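Local coordinates for integral membrane indolylacetylinositol arabinosyltransferase EmbC (Mycolicibacterium smegmatis, PDB 7BVE), which is an integral membrane enzyme that probably transfers arabinose units to build the arabinan of the mycobacterial cell wall, at residues Leu35-Gln49 against Ala1053-Trp1066. Sequence-based numbering, arbitrary orientation.
Sequences LLPVEQTTAELNWPQ and ARLDLGTATRSGWW
Antiparallel pairing of Val38–Glu44 with Asp1056–Arg1062 brings together regions close to the two ends of the chain, adding a strand of the C-terminal domain to the edge of the N-terminal concanavalin-like sheet. Val38/Arg1062, Gln40/Ala1060 and Glu44/Asp1056 are hydrogen-bonded pairs. Ala1060 N gives Gln40 O a nearly straight bond (3.1 Å, 175°), and between the two paired stretches Gly1058 N reaches Thr42 O at 2.9 Å. Gln40 has its CG anti to the backbone N (chi1 -166°), and the extended chain brings Gln40 OE1 to 3.0 Å from Arg1062 NE, while Gln40 NE2 bonds to Thr206 O. Arg1062 bends at CG, laying its CD over the centre of the Trp1066 ring; Trp1066 CH2 comes 3.6 Å from Gln40 OE1. At the other end, Asn46 ND2 donates to Asp1056 OD2 (3.0 Å) and Glu44 OE2 (3.2 Å), which probably eases the repulsion between these acids, while its OD1 is bonded to Ser201 OG. Leu45 CD1 rests on Ala1053 CB (3.8 Å) and on Leu1055. Backbone bonds from Ala43 to Ile204 and Leu45 to Ala202 place strand 38-46 between strands 201-203 and 1056-1062, the latter outermost, while Leu36 packs on helix 214-238.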
# COMPACT_ATOMS: atom_id res chain seq x y z
N LEU A 35 -32.72 -23.93 18.63
CA LEU A 35 -33.91 -23.20 19.04
C LEU A 35 -34.51 -23.74 20.32
O LEU A 35 -35.63 -23.36 20.69
CB LEU A 35 -34.95 -23.25 17.92
CG LEU A 35 -34.57 -22.57 16.61
CD1 LEU A 35 -35.58 -22.94 15.56
CD2 LEU A 35 -34.53 -21.08 16.80
N LEU A 36 -33.82 -24.62 21.00
CA LEU A 36 -34.27 -25.23 22.24
C LEU A 36 -33.89 -24.34 23.42
O LEU A 36 -32.99 -23.51 23.31
CB LEU A 36 -33.64 -26.62 22.36
CG LEU A 36 -34.25 -27.62 21.37
CD1 LEU A 36 -33.46 -28.89 21.37
CD2 LEU A 36 -35.68 -27.91 21.74
N PRO A 37 -34.59 -24.46 24.56
CA PRO A 37 -34.36 -23.53 25.67
C PRO A 37 -32.99 -23.68 26.32
O PRO A 37 -32.25 -24.64 26.11
CB PRO A 37 -35.46 -23.89 26.67
CG PRO A 37 -36.51 -24.47 25.85
CD PRO A 37 -35.84 -25.22 24.77
N VAL A 38 -32.64 -22.67 27.12
CA VAL A 38 -31.44 -22.63 27.94
C VAL A 38 -31.83 -22.13 29.33
O VAL A 38 -33.00 -21.95 29.63
CB VAL A 38 -30.33 -21.74 27.35
CG1 VAL A 38 -29.75 -22.36 26.11
CG2 VAL A 38 -30.88 -20.37 27.04
N GLU A 39 -30.82 -21.93 30.18
CA GLU A 39 -31.02 -21.43 31.54
C GLU A 39 -30.04 -20.29 31.80
O GLU A 39 -28.86 -20.53 32.05
CB GLU A 39 -30.85 -22.54 32.56
CG GLU A 39 -31.94 -23.56 32.53
CD GLU A 39 -31.72 -24.69 33.51
OE1 GLU A 39 -30.62 -24.75 34.10
OE2 GLU A 39 -32.64 -25.51 33.70
N GLN A 40 -30.53 -19.06 31.76
CA GLN A 40 -29.70 -17.90 32.03
C GLN A 40 -29.46 -17.78 33.54
O GLN A 40 -30.28 -18.19 34.35
CB GLN A 40 -30.38 -16.63 31.51
CG GLN A 40 -29.51 -15.40 31.43
CD GLN A 40 -30.30 -14.14 31.24
OE1 GLN A 40 -31.52 -14.14 31.29
NE2 GLN A 40 -29.61 -13.03 31.03
N THR A 41 -28.31 -17.21 33.90
CA THR A 41 -28.02 -16.81 35.27
C THR A 41 -28.13 -15.29 35.34
O THR A 41 -27.29 -14.58 34.79
CB THR A 41 -26.63 -17.27 35.71
OG1 THR A 41 -26.54 -18.69 35.62
CG2 THR A 41 -26.36 -16.85 37.14
N THR A 42 -29.17 -14.81 36.00
CA THR A 42 -29.43 -13.38 36.09
C THR A 42 -28.66 -12.77 37.25
O THR A 42 -28.59 -13.35 38.33
CB THR A 42 -30.92 -13.11 36.26
OG1 THR A 42 -31.37 -13.72 37.47
CG2 THR A 42 -31.70 -13.69 35.10
N ALA A 43 -28.11 -11.57 37.04
CA ALA A 43 -27.25 -10.93 38.02
C ALA A 43 -27.50 -9.43 38.00
O ALA A 43 -27.33 -8.79 36.96
CB ALA A 43 -25.78 -11.21 37.72
N GLU A 44 -27.90 -8.87 39.14
CA GLU A 44 -28.10 -7.43 39.24
C GLU A 44 -27.29 -6.85 40.39
O GLU A 44 -26.87 -7.57 41.31
CB GLU A 44 -29.57 -7.06 39.43
CG GLU A 44 -30.13 -7.43 40.77
CD GLU A 44 -31.55 -6.95 40.94
OE1 GLU A 44 -32.08 -6.33 40.00
OE2 GLU A 44 -32.14 -7.20 42.01
N LEU A 45 -27.10 -5.54 40.34
CA LEU A 45 -26.30 -4.79 41.30
C LEU A 45 -27.19 -3.81 42.05
O LEU A 45 -27.62 -2.81 41.49
CB LEU A 45 -25.18 -4.05 40.57
CG LEU A 45 -24.30 -3.11 41.40
CD1 LEU A 45 -23.58 -3.87 42.48
CD2 LEU A 45 -23.31 -2.40 40.49
N ASN A 46 -27.46 -4.11 43.32
CA ASN A 46 -28.17 -3.20 44.21
C ASN A 46 -27.13 -2.54 45.11
O ASN A 46 -26.46 -3.24 45.88
CB ASN A 46 -29.20 -3.96 45.03
CG ASN A 46 -30.32 -4.52 44.18
OD1 ASN A 46 -30.85 -3.84 43.30
ND2 ASN A 46 -30.70 -5.76 44.44
N TRP A 47 -27.01 -1.20 45.03
CA TRP A 47 -25.76 -0.58 45.48
C TRP A 47 -25.58 -0.48 46.99
O TRP A 47 -24.50 -0.86 47.47
CB TRP A 47 -25.55 0.78 44.81
CG TRP A 47 -24.39 1.49 45.44
CD1 TRP A 47 -23.10 1.07 45.48
CD2 TRP A 47 -24.42 2.74 46.13
NE1 TRP A 47 -22.32 1.97 46.15
CE2 TRP A 47 -23.11 3.01 46.56
CE3 TRP A 47 -25.43 3.67 46.41
CZ2 TRP A 47 -22.78 4.17 47.25
CZ3 TRP A 47 -25.09 4.81 47.11
CH2 TRP A 47 -23.78 5.05 47.52
N PRO A 48 -26.53 0.09 47.80
CA PRO A 48 -26.17 0.25 49.21
C PRO A 48 -26.17 -1.09 49.92
O PRO A 48 -27.21 -1.65 50.29
CB PRO A 48 -27.26 1.18 49.76
CG PRO A 48 -27.82 1.81 48.57
CD PRO A 48 -27.82 0.75 47.53
N GLN A 49 -24.96 -1.61 50.13
CA GLN A 49 -24.80 -3.00 50.52
C GLN A 49 -25.10 -3.18 52.00
O GLN A 49 -26.02 -3.92 52.38
CB GLN A 49 -23.38 -3.48 50.21
CG GLN A 49 -22.95 -3.42 48.74
CD GLN A 49 -23.76 -4.31 47.82
OE1 GLN A 49 -24.29 -5.34 48.24
NE2 GLN A 49 -23.82 -3.95 46.55
N ALA A 1053 -17.95 -5.41 44.62
CA ALA A 1053 -19.38 -5.49 44.84
C ALA A 1053 -19.78 -6.95 45.02
O ALA A 1053 -19.01 -7.87 44.76
CB ALA A 1053 -20.13 -4.84 43.68
N ARG A 1054 -21.01 -7.18 45.47
CA ARG A 1054 -21.56 -8.53 45.50
C ARG A 1054 -22.85 -8.50 44.68
O ARG A 1054 -23.58 -7.50 44.70
CB ARG A 1054 -21.78 -9.02 46.92
CG ARG A 1054 -22.85 -8.32 47.71
CD ARG A 1054 -22.85 -8.79 49.14
NE ARG A 1054 -21.65 -8.33 49.84
CZ ARG A 1054 -21.30 -8.75 51.05
NH1 ARG A 1054 -22.05 -9.63 51.69
NH2 ARG A 1054 -20.19 -8.29 51.61
N LEU A 1055 -23.09 -9.56 43.93
CA LEU A 1055 -24.20 -9.56 43.00
C LEU A 1055 -25.30 -10.50 43.48
O LEU A 1055 -25.03 -11.54 44.09
CB LEU A 1055 -23.73 -9.99 41.61
CG LEU A 1055 -22.60 -9.17 41.01
CD1 LEU A 1055 -22.26 -9.69 39.63
CD2 LEU A 1055 -22.95 -7.70 40.97
N ASP A 1056 -26.54 -10.11 43.21
CA ASP A 1056 -27.70 -10.90 43.61
C ASP A 1056 -28.10 -11.80 42.44
O ASP A 1056 -28.62 -11.31 41.43
CB ASP A 1056 -28.85 -9.98 44.01
CG ASP A 1056 -28.54 -9.20 45.26
OD1 ASP A 1056 -27.77 -9.70 46.10
OD2 ASP A 1056 -29.06 -8.07 45.41
N LEU A 1057 -27.86 -13.09 42.59
CA LEU A 1057 -27.99 -14.05 41.51
C LEU A 1057 -29.37 -14.69 41.49
O LEU A 1057 -30.05 -14.81 42.51
CB LEU A 1057 -26.92 -15.14 41.62
CG LEU A 1057 -25.50 -14.63 41.44
CD1 LEU A 1057 -24.51 -15.74 41.74
CD2 LEU A 1057 -25.30 -14.13 40.04
N GLY A 1058 -29.78 -15.11 40.29
CA GLY A 1058 -31.04 -15.79 40.09
C GLY A 1058 -30.96 -16.81 38.97
O GLY A 1058 -29.86 -17.09 38.48
N THR A 1059 -32.09 -17.38 38.57
CA THR A 1059 -32.11 -18.36 37.50
C THR A 1059 -33.37 -18.16 36.68
O THR A 1059 -34.47 -18.11 37.24
CB THR A 1059 -32.05 -19.80 38.04
OG1 THR A 1059 -30.88 -19.96 38.85
CG2 THR A 1059 -31.99 -20.81 36.91
N ALA A 1060 -33.22 -18.03 35.37
CA ALA A 1060 -34.34 -17.83 34.47
C ALA A 1060 -34.22 -18.75 33.27
O ALA A 1060 -33.13 -18.89 32.70
CB ALA A 1060 -34.43 -16.38 34.00
N THR A 1061 -35.33 -19.35 32.86
CA THR A 1061 -35.38 -20.20 31.68
C THR A 1061 -35.75 -19.36 30.47
O THR A 1061 -36.81 -18.72 30.45
CB THR A 1061 -36.38 -21.34 31.86
OG1 THR A 1061 -35.97 -22.18 32.94
CG2 THR A 1061 -36.48 -22.15 30.59
N ARG A 1062 -34.88 -19.35 29.48
CA ARG A 1062 -35.00 -18.53 28.29
C ARG A 1062 -35.23 -19.42 27.08
O ARG A 1062 -35.08 -20.64 27.15
CB ARG A 1062 -33.74 -17.69 28.12
CG ARG A 1062 -33.52 -16.73 29.25
CD ARG A 1062 -34.48 -15.59 29.14
NE ARG A 1062 -34.25 -14.53 30.11
CZ ARG A 1062 -34.99 -14.30 31.18
NH1 ARG A 1062 -36.06 -15.03 31.42
NH2 ARG A 1062 -34.67 -13.31 31.99
N SER A 1063 -35.60 -18.81 25.97
CA SER A 1063 -35.85 -19.56 24.75
C SER A 1063 -34.67 -19.41 23.80
O SER A 1063 -33.63 -18.85 24.15
CB SER A 1063 -37.15 -19.10 24.11
OG SER A 1063 -37.05 -17.77 23.66
N GLY A 1064 -34.81 -19.91 22.59
CA GLY A 1064 -33.73 -19.91 21.64
C GLY A 1064 -33.66 -18.72 20.72
O GLY A 1064 -32.73 -18.62 19.93
N TRP A 1065 -34.63 -17.81 20.79
CA TRP A 1065 -34.62 -16.58 20.01
C TRP A 1065 -34.70 -15.35 20.90
O TRP A 1065 -34.94 -14.25 20.40
CB TRP A 1065 -35.76 -16.58 19.00
CG TRP A 1065 -37.10 -16.72 19.62
CD1 TRP A 1065 -37.91 -15.72 20.06
CD2 TRP A 1065 -37.80 -17.94 19.89
NE1 TRP A 1065 -39.06 -16.24 20.58
CE2 TRP A 1065 -39.02 -17.60 20.49
CE3 TRP A 1065 -37.51 -19.29 19.67
CZ2 TRP A 1065 -39.95 -18.55 20.88
CZ3 TRP A 1065 -38.42 -20.23 20.07
CH2 TRP A 1065 -39.63 -19.86 20.66
N TRP A 1066 -34.50 -15.51 22.20
CA TRP A 1066 -34.64 -14.42 23.15
C TRP A 1066 -33.45 -13.48 23.08
O TRP A 1066 -32.32 -13.91 22.82
CB TRP A 1066 -34.75 -14.99 24.56
CG TRP A 1066 -34.89 -13.99 25.62
CD1 TRP A 1066 -36.00 -13.27 25.93
CD2 TRP A 1066 -33.85 -13.51 26.46
NE1 TRP A 1066 -35.72 -12.41 26.96
CE2 TRP A 1066 -34.41 -12.54 27.31
CE3 TRP A 1066 -32.50 -13.84 26.61
CZ2 TRP A 1066 -33.66 -11.89 28.27
CZ3 TRP A 1066 -31.76 -13.19 27.56
CH2 TRP A 1066 -32.34 -12.23 28.38